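Local coordinates for putative membrane protein (Corynebacterium diphtheriae NCTC 13129, PDB 3C8I), which is of unknown function but is a putative membrane protein, represented here by a DUF3239-family part with an antiparallel sheet and helices, at residues Pro18-Glu23 and Lys123-Leu128; Met29-Leu34 and Thr55-Ile60. All coordinates share one frame; numbering follows the deposited sequence.

Contact 1: residues Pro18-Glu23 and Lys123-Leu128; sequences PAMIAE and KNLNKL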
loop_
_atom_site.group_PDB
_atom_site.type_symbol
_atom_site.label_atom_id
_atom_site.label_comp_id
_atom_site.label_asym_id
_atom_site.label_seq_id
_atom_site.Cartn_x
_atom_site.Cartn_y
_atom_site.Cartn_z
ATOM N N PRO B 18 -15.741 17.131 -3.686
ATOM C CA PRO B 18 -16.596 16.809 -2.546
ATOM C C PRO B 18 -16.370 15.375 -2.061
ATOM O O PRO B 18 -16.144 14.468 -2.877
ATOM C CB PRO B 18 -17.999 16.954 -3.111
ATOM C CG PRO B 18 -17.849 16.678 -4.549
ATOM C CD PRO B 18 -16.499 17.154 -4.951
ATOM N N ALA B 19 -16.416 15.196 -0.749
ATOM C CA ALA B 19 -16.471 13.872 -0.138
ATOM C C ALA B 19 -17.529 13.876 0.975
ATOM O O ALA B 19 -17.939 14.947 1.460
ATOM C CB ALA B 19 -15.071 13.438 0.390
ATOM N N MET B 20 -17.983 12.694 1.361
ATOM C CA MET B 20 -19.075 12.550 2.297
ATOM C C MET B 20 -18.949 11.219 3.022
ATOM O O MET B 20 -18.542 10.210 2.426
ATOM C CB MET B 20 -20.400 12.597 1.501
ATOM C CG MET B 20 -21.702 12.666 2.330
ATOM S SD MET B 20 -23.159 12.980 1.253
ATOM C CE MET B 20 -22.675 14.506 0.528
ATOM N N ILE B 21 -19.346 11.200 4.293
ATOM C CA ILE B 21 -19.332 9.966 5.075
ATOM C C ILE B 21 -20.444 9.063 4.553
ATOM O O ILE B 21 -21.629 9.432 4.570
ATOM C CB ILE B 21 -19.490 10.182 6.591
ATOM C CG1 ILE B 21 -18.421 11.142 7.141
ATOM C CG2 ILE B 21 -19.505 8.806 7.320
ATOM C CD1 ILE B 21 -18.572 11.446 8.656
ATOM N N ALA B 22 -20.044 7.880 4.092
ATOM C CA ALA B 22 -20.955 6.907 3.465
ATOM C C ALA B 22 -21.293 5.759 4.414
ATOM O O ALA B 22 -22.317 5.081 4.247
ATOM C CB ALA B 22 -20.321 6.371 2.157
ATOM N N GLU B 23 -20.441 5.537 5.408
ATOM C CA GLU B 23 -20.641 4.479 6.376
ATOM C C GLU B 23 -19.813 4.741 7.631
ATOM O O GLU B 23 -18.684 5.247 7.553
ATOM C CB GLU B 23 -20.275 3.127 5.756
ATOM C CG GLU B 23 -20.162 1.995 6.779
ATOM C CD GLU B 23 -19.712 0.701 6.166
ATOM O OE1 GLU B 23 -20.563 0.058 5.526
ATOM O OE2 GLU B 23 -18.521 0.336 6.331
ATOM N N LYS B 123 -26.687 12.015 -3.991
ATOM C CA LYS B 123 -27.564 11.070 -4.698
ATOM C C LYS B 123 -26.953 9.710 -4.942
ATOM O O LYS B 123 -27.671 8.776 -5.261
ATOM C CB LYS B 123 -28.037 11.662 -6.029
ATOM C CG LYS B 123 -29.298 12.457 -5.885
ATOM C CD LYS B 123 -29.358 13.676 -6.799
ATOM C CE LYS B 123 -28.958 14.938 -6.041
ATOM N NZ LYS B 123 -28.238 15.942 -6.894
ATOM N N ASN B 124 -25.629 9.590 -4.788
ATOM C CA ASN B 124 -24.934 8.342 -5.066
ATOM C C ASN B 124 -24.301 7.692 -3.840
ATOM O O ASN B 124 -23.630 6.668 -3.966
ATOM C CB ASN B 124 -23.900 8.580 -6.171
ATOM C CG ASN B 124 -24.552 8.768 -7.548
ATOM O OD1 ASN B 124 -25.040 7.803 -8.134
ATOM N ND2 ASN B 124 -24.561 9.997 -8.058
ATOM N N LEU B 125 -24.541 8.250 -2.653
ATOM C CA LEU B 125 -24.009 7.661 -1.418
ATOM C C LEU B 125 -24.434 6.225 -1.264
ATOM O O LEU B 125 -23.683 5.398 -0.728
ATOM C CB LEU B 125 -24.481 8.408 -0.165
ATOM C CG LEU B 125 -23.653 9.476 0.524
ATOM C CD1 LEU B 125 -24.143 9.569 1.999
ATOM C CD2 LEU B 125 -22.096 9.312 0.418
ATOM N N ASN B 126 -25.666 5.951 -1.705
ATOM C CA ASN B 126 -26.239 4.609 -1.644
ATOM C C ASN B 126 -25.572 3.591 -2.567
ATOM O O ASN B 126 -25.756 2.386 -2.386
ATOM C CB ASN B 126 -27.791 4.634 -1.820
ATOM C CG ASN B 126 -28.260 5.305 -3.127
ATOM O OD1 ASN B 126 -27.611 5.215 -4.168
ATOM N ND2 ASN B 126 -29.435 5.951 -3.071
ATOM N N LYS B 127 -24.736 4.049 -3.509
ATOM C CA LYS B 127 -23.970 3.124 -4.371
ATOM C C LYS B 127 -22.689 2.589 -3.728
ATOM O O LYS B 127 -21.906 1.927 -4.406
ATOM C CB LYS B 127 -23.637 3.761 -5.732
ATOM C CG LYS B 127 -24.853 4.158 -6.553
ATOM C CD LYS B 127 -24.519 4.348 -8.033
ATOM C CE LYS B 127 -25.748 4.744 -8.879
ATOM N NZ LYS B 127 -27.091 4.233 -8.381
ATOM N N LEU B 128 -22.483 2.842 -2.434
ATOM C CA LEU B 128 -21.293 2.370 -1.712
ATOM C C LEU B 128 -20.911 0.924 -2.012
ATOM O O LEU B 128 -19.756 0.598 -2.218
ATOM C CB LEU B 128 -21.483 2.545 -0.190
ATOM C CG LEU B 128 -20.378 2.070 0.775
ATOM C CD1 LEU B 128 -19.075 2.815 0.523
ATOM C CD2 LEU B 128 -20.820 2.235 2.250
#
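Met20 runs out with CG opposite its backbone N (chi1 -171°) and then bends at chi3 (-59°), a course that lays its thioether across Leu125 at about a right angle. Met20 SD comes within 3.6 Å of Leu125 CG. The same leucine meets the next two residues of strand 16-24: Leu125 CD1 lies 3.6 Å from Ile21 O, a van der Waals approach to a carbonyl, while Leu125 CD2 is 3.9 Å from Ala22 CB. Leu128, whose CG is likewise opposite the backbone N (chi1 178°), brings CD1 to 4.1 Å from Ala22 CB, so this small methyl is shared by the two leucines. Leu128 CD2 lies 3.7 Å from Glu23 CB.

Leu125 sits in the short link after helix 115-124, and Leu128 opens helix 128-132, with Lys127 at its N-cap. A turn bond from Lys127 N to Asn124 O (2.9 Å) shapes this link. The strand carries a classic beta bulge, two residues, Ala22 and Glu23, standing opposite the single Val30 of strand 29-36. The Glu23 carboxylate is engaged outside the segments, OE2 with Asn25 and Arg132, OE1 with Arg27 of the second subunit.

No hydrogen bond passes between the segments, which implies that they meet by apolar contact, while the Glu23 carboxylate adds salt bridges to helix 128-132, through Arg132, and to another subunit.

Contact 2: residues Met29-Leu34 and Thr55-Ile60; sequences MVVMAL and TAIPGI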
loop_
_atom_site.group_PDB
_atom_site.type_symbol
_atom_site.label_atom_id
_atom_site.label_comp_id
_atom_site.label_asym_id
_atom_site.label_seq_id
_atom_site.Cartn_x
_atom_site.Cartn_y
_atom_site.Cartn_z
ATOM N N MET B 29 -14.544 4.997 9.508
ATOM C CA MET B 29 -15.592 5.442 8.624
ATOM C C MET B 29 -15.173 5.272 7.168
ATOM O O MET B 29 -13.986 5.184 6.848
ATOM C CB MET B 29 -15.959 6.908 8.911
ATOM C CG MET B 29 -14.934 7.984 8.542
ATOM S SD MET B 29 -15.233 9.554 9.490
ATOM C CE MET B 29 -13.904 9.534 10.694
ATOM N N VAL B 30 -16.155 5.237 6.286
ATOM C CA VAL B 30 -15.893 5.165 4.858
ATOM C C VAL B 30 -16.386 6.454 4.244
ATOM O O VAL B 30 -17.525 6.858 4.453
ATOM C CB VAL B 30 -16.571 3.938 4.178
ATOM C CG1 VAL B 30 -16.396 3.980 2.642
ATOM C CG2 VAL B 30 -16.001 2.647 4.709
ATOM N N VAL B 31 -15.497 7.125 3.523
ATOM C CA VAL B 31 -15.831 8.343 2.839
ATOM C C VAL B 31 -15.913 8.022 1.345
ATOM O O VAL B 31 -15.185 7.161 0.836
ATOM C CB VAL B 31 -14.828 9.467 3.188
ATOM C CG1 VAL B 31 -15.214 10.766 2.527
ATOM C CG2 VAL B 31 -14.761 9.674 4.708
ATOM N N MET B 32 -16.845 8.678 0.662
ATOM C CA MET B 32 -16.994 8.579 -0.795
ATOM C C MET B 32 -16.728 9.958 -1.354
ATOM O O MET B 32 -17.250 10.935 -0.823
ATOM C CB MET B 32 -18.424 8.140 -1.165
ATOM C CG MET B 32 -18.692 7.957 -2.691
ATOM S SD MET B 32 -20.426 7.484 -3.118
ATOM C CE MET B 32 -20.401 5.888 -2.412
ATOM N N ALA B 33 -15.941 10.042 -2.420
ATOM C CA ALA B 33 -15.676 11.305 -3.110
ATOM C C ALA B 33 -16.111 11.248 -4.559
ATOM O O ALA B 33 -16.096 10.185 -5.164
ATOM C CB ALA B 33 -14.160 11.682 -3.034
ATOM N N LEU B 34 -16.514 12.402 -5.103
ATOM C CA LEU B 34 -16.823 12.551 -6.527
ATOM C C LEU B 34 -15.577 13.088 -7.247
ATOM O O LEU B 34 -15.144 14.217 -7.014
ATOM C CB LEU B 34 -18.044 13.486 -6.728
ATOM C CG LEU B 34 -18.545 13.672 -8.175
ATOM C CD1 LEU B 34 -19.233 12.429 -8.718
ATOM C CD2 LEU B 34 -19.467 14.887 -8.325
ATOM N N THR B 55 -9.751 6.460 9.529
ATOM C CA THR B 55 -9.910 6.270 10.973
ATOM C C THR B 55 -10.294 7.575 11.678
ATOM O O THR B 55 -11.183 7.574 12.525
ATOM C CB THR B 55 -8.638 5.641 11.572
ATOM O OG1 THR B 55 -8.463 4.327 10.997
ATOM C CG2 THR B 55 -8.747 5.544 13.069
ATOM N N ALA B 56 -9.656 8.684 11.311
ATOM C CA ALA B 56 -9.839 9.951 12.025
ATOM C C ALA B 56 -9.835 11.165 11.097
ATOM O O ALA B 56 -8.973 11.290 10.231
ATOM C CB ALA B 56 -8.756 10.121 13.080
ATOM N N ILE B 57 -10.793 12.064 11.307
ATOM C CA ILE B 57 -10.777 13.370 10.652
ATOM C C ILE B 57 -11.059 14.413 11.738
ATOM O O ILE B 57 -12.112 14.352 12.369
ATOM C CB ILE B 57 -11.875 13.502 9.571
ATOM C CG1 ILE B 57 -11.778 12.373 8.523
ATOM C CG2 ILE B 57 -11.788 14.877 8.925
ATOM C CD1 ILE B 57 -12.889 12.375 7.497
ATOM N N PRO B 58 -10.114 15.346 11.975
ATOM C CA PRO B 58 -10.335 16.416 12.932
ATOM C C PRO B 58 -11.678 17.107 12.717
ATOM O O PRO B 58 -12.015 17.436 11.583
ATOM C CB PRO B 58 -9.179 17.376 12.652
ATOM C CG PRO B 58 -8.099 16.516 12.181
ATOM C CD PRO B 58 -8.769 15.439 11.379
ATOM N N GLY B 59 -12.427 17.318 13.794
ATOM C CA GLY B 59 -13.756 17.913 13.697
ATOM C C GLY B 59 -14.874 16.893 13.568
ATOM O O GLY B 59 -15.998 17.172 13.937
ATOM N N ILE B 60 -14.584 15.705 13.042
ATOM C CA ILE B 60 -15.610 14.682 12.841
ATOM C C ILE B 60 -15.590 13.667 13.980
ATOM O O ILE B 60 -14.914 12.640 13.933
ATOM C CB ILE B 60 -15.454 13.960 11.475
ATOM C CG1 ILE B 60 -15.208 14.957 10.333
ATOM C CG2 ILE B 60 -16.658 13.118 11.173
ATOM C CD1 ILE B 60 -16.214 16.055 10.205
#
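Peptide planes are the flat groups that Met29 meets across this contact, since neither a ring nor a side-chain amide takes part. Met29 CE stands off one face of the Ala56-Ile57 peptide, displaced past the side away from Ala56 O, 4.1 Å from Ile57 N; Ala56 O accepts a hydrogen bond from Trp98 NE1. The motif is a type II beta turn, Ile57 to Ile60, within the loop joining strands 47-54 and 70-80; Ile60 N binds Ile57 O at 2.9 Å. Gly59 occupies its third position with a positive phi of 92°, where a side chain would press on the preceding carbonyl.

Met29 CG lies between the backbone N and the carbonyl carbon (chi1 70°), and the chain bends at chi3 toward the loop. Met29 CE reaches 3.8 Å from Thr55 O. It also meets Ile57 CG1 at 4.2 Å, the two side chains crossing at a slant. Met29 SD lies 4.2 Å from Ile60 CG2, with those side chains nearly perpendicular. Ile60 also rests on Ile21 of strand 16-24, and Ala56 and Pro58 meet the third subunit. Deeper along strand 29-36 the contact ends where Val31 CG2 approaches Ile57 CD1 at 4.3 Å.

Overall arrangement
The two contacts, centred about 11 Å apart, use neighbouring antiparallel strands of one sheet, 16-24 and 29-36. Both segments of contact 2 fall in the chain between the two segments of contact 1. Probable hydrogen bonds join them directly: Ala22 N to Val30 O (2.7 Å) and Val30 N to Glu23 O (2.8 Å). Residues on the two faces of the sheet serve different partners: Met20 and Met32 turn to helix 115-124 and its following link, whereas Ile21 and Met29 meet the side of Ile60. The paired strands thus carry helical cover on one face and the loop 55-60 on the other, all four segments within the DUF3239 family region.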